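Local atomic coordinates of oxidoreductase (Methanosarcina mazei, PDB entry 3KA7), a protein that binds flavin-adenine dinucleotide and probably acts as an oxidoreductase of the flavin-containing amine oxidase family. Residues A[178-181]-A[182-185]. Numbering follows the deposited sequence.
Sequences IIEN and MYRF
R184 CG stands beside its backbone N (chi1 -70°) and the chain then runs extended to NE, carrying the guanidinium back along the helix to N181, whose CG, also beside its N (chi1 -74°), holds OD1 at the guanidinium edge. R184 NH1 donates to N181 OD1 at 2.8 Å, with an N-H...O angle of 156°, moderately bent. The oxygen lies in the guanidinium plane, yet NH1 approaches it from above the amide plane rather than along a lone pair. The same NH1 also forms a salt bridge with E177, one turn before N181. One guanidinium face is covered by E180, whose CG sits over its centre, 3.5 Å from R184 CZ; the E180 carboxylate turns away to a salt bridge with R129. On the other flank of N181, the F185 ring lies alongside the amide, with F185 CE2 3.3 Å from N181 OD1. Apolar pairs fill in the rest: I179 CG2 touches Y183 CE2 at 3.8 Å, and I178 CG2 reaches M182 CE (selenomethionine) at 4.2 Å. I178 and M182 also pack against helix 149-163. The backbone bonds from M182 N to I178 O and from F185 N to N181 O (2.9 Å) belong to the last turns of helix 172-185. The side chain of I178 lies about 11 Å from the bound FAD. N181 is buried and gripped at both amide atoms, OD1 by R184 and ND2 by the carbonyl of G405, which should fix its flip and ties the helix to the chain at G405. E177 pairs directly with R184; E180 OE2, 4.8 Å from R184 NE, may add a weak electrostatic pull.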
loop_
_atom_site.group_PDB
_atom_site.type_symbol
_atom_site.label_atom_id
_atom_site.label_comp_id
_atom_site.label_asym_id
_atom_site.label_seq_id
_atom_site.Cartn_x
_atom_site.Cartn_y
_atom_site.Cartn_z
ATOM N N ILE A 178 13.752 -2.068 0.747
ATOM C CA ILE A 178 12.891 -1.362 -0.195
ATOM C C ILE A 178 13.738 -0.759 -1.321
ATOM O O ILE A 178 13.396 -0.847 -2.513
ATOM C CB ILE A 178 12.059 -0.270 0.521
ATOM C CG1 ILE A 178 10.956 -0.931 1.360
ATOM C CG2 ILE A 178 11.461 0.712 -0.510
ATOM C CD1 ILE A 178 10.143 0.025 2.224
ATOM N N ILE A 179 14.854 -0.144 -0.943
ATOM C CA ILE A 179 15.745 0.439 -1.925
ATOM C C ILE A 179 16.291 -0.641 -2.859
ATOM O O ILE A 179 16.394 -0.432 -4.065
ATOM C CB ILE A 179 16.887 1.201 -1.219
ATOM C CG1 ILE A 179 16.333 2.490 -0.604
ATOM C CG2 ILE A 179 18.037 1.512 -2.166
ATOM C CD1 ILE A 179 17.357 3.246 0.170
ATOM N N GLU A 180 16.653 -1.794 -2.306
ATOM C CA GLU A 180 17.178 -2.874 -3.133
ATOM C C GLU A 180 16.115 -3.298 -4.141
ATOM O O GLU A 180 16.427 -3.647 -5.276
ATOM C CB GLU A 180 17.635 -4.074 -2.284
ATOM C CG GLU A 180 18.558 -5.030 -3.047
ATOM C CD GLU A 180 19.849 -4.357 -3.544
ATOM O OE1 GLU A 180 20.321 -3.376 -2.922
ATOM O OE2 GLU A 180 20.402 -4.832 -4.559
ATOM N N ASN A 181 14.854 -3.282 -3.726
ATOM C CA ASN A 181 13.772 -3.611 -4.660
ATOM C C ASN A 181 13.564 -2.586 -5.784
ATOM O O ASN A 181 13.084 -2.945 -6.863
ATOM C CB ASN A 181 12.474 -3.904 -3.908
ATOM C CG ASN A 181 12.513 -5.247 -3.225
ATOM O OD1 ASN A 181 13.234 -6.149 -3.660
ATOM N ND2 ASN A 181 11.740 -5.400 -2.164
HETATM N N MSE A 182 13.913 -1.323 -5.539
HETATM C CA MSE A 182 13.937 -0.341 -6.620
HETATM C C MSE A 182 14.945 -0.756 -7.676
HETATM O O MSE A 182 14.653 -0.709 -8.876
HETATM C CB MSE A 182 14.288 1.049 -6.104
HETATM C CG MSE A 182 13.329 1.567 -5.074
HETATM SE SE MSE A 182 13.906 3.334 -4.409
HETATM C CE MSE A 182 12.333 3.670 -3.324
ATOM N N TYR A 183 16.129 -1.182 -7.242
ATOM C CA TYR A 183 17.134 -1.633 -8.203
ATOM C C TYR A 183 16.689 -2.886 -8.947
ATOM O O TYR A 183 16.963 -3.030 -10.141
ATOM C CB TYR A 183 18.465 -1.917 -7.518
ATOM C CG TYR A 183 19.183 -0.691 -7.032
ATOM C CD1 TYR A 183 19.628 0.270 -7.923
ATOM C CD2 TYR A 183 19.448 -0.508 -5.683
ATOM C CE1 TYR A 183 20.314 1.389 -7.479
ATOM C CE2 TYR A 183 20.120 0.613 -5.228
ATOM C CZ TYR A 183 20.558 1.559 -6.131
ATOM O OH TYR A 183 21.229 2.679 -5.678
ATOM N N ARG A 184 16.045 -3.808 -8.233
ATOM C CA ARG A 184 15.626 -5.081 -8.812
ATOM C C ARG A 184 14.476 -4.929 -9.799
ATOM O O ARG A 184 14.471 -5.579 -10.856
ATOM C CB ARG A 184 15.183 -6.057 -7.721
ATOM C CG ARG A 184 16.294 -6.591 -6.840
ATOM C CD ARG A 184 15.704 -7.397 -5.700
ATOM N NE ARG A 184 16.741 -7.961 -4.849
ATOM C CZ ARG A 184 16.678 -7.999 -3.524
ATOM N NH1 ARG A 184 15.624 -7.493 -2.889
ATOM N NH2 ARG A 184 17.675 -8.533 -2.834
ATOM N N PHE A 185 13.500 -4.088 -9.445
ATOM C CA PHE A 185 12.209 -4.066 -10.140
ATOM C C PHE A 185 11.835 -2.742 -10.782
ATOM O O PHE A 185 10.905 -2.693 -11.580
ATOM C CB PHE A 185 11.073 -4.468 -9.192
ATOM C CG PHE A 185 11.328 -5.734 -8.441
ATOM C CD1 PHE A 185 11.603 -6.910 -9.119
ATOM C CD2 PHE A 185 11.265 -5.757 -7.059
ATOM C CE1 PHE A 185 11.826 -8.096 -8.423
ATOM C CE2 PHE A 185 11.487 -6.945 -6.358
ATOM C CZ PHE A 185 11.774 -8.106 -7.042
#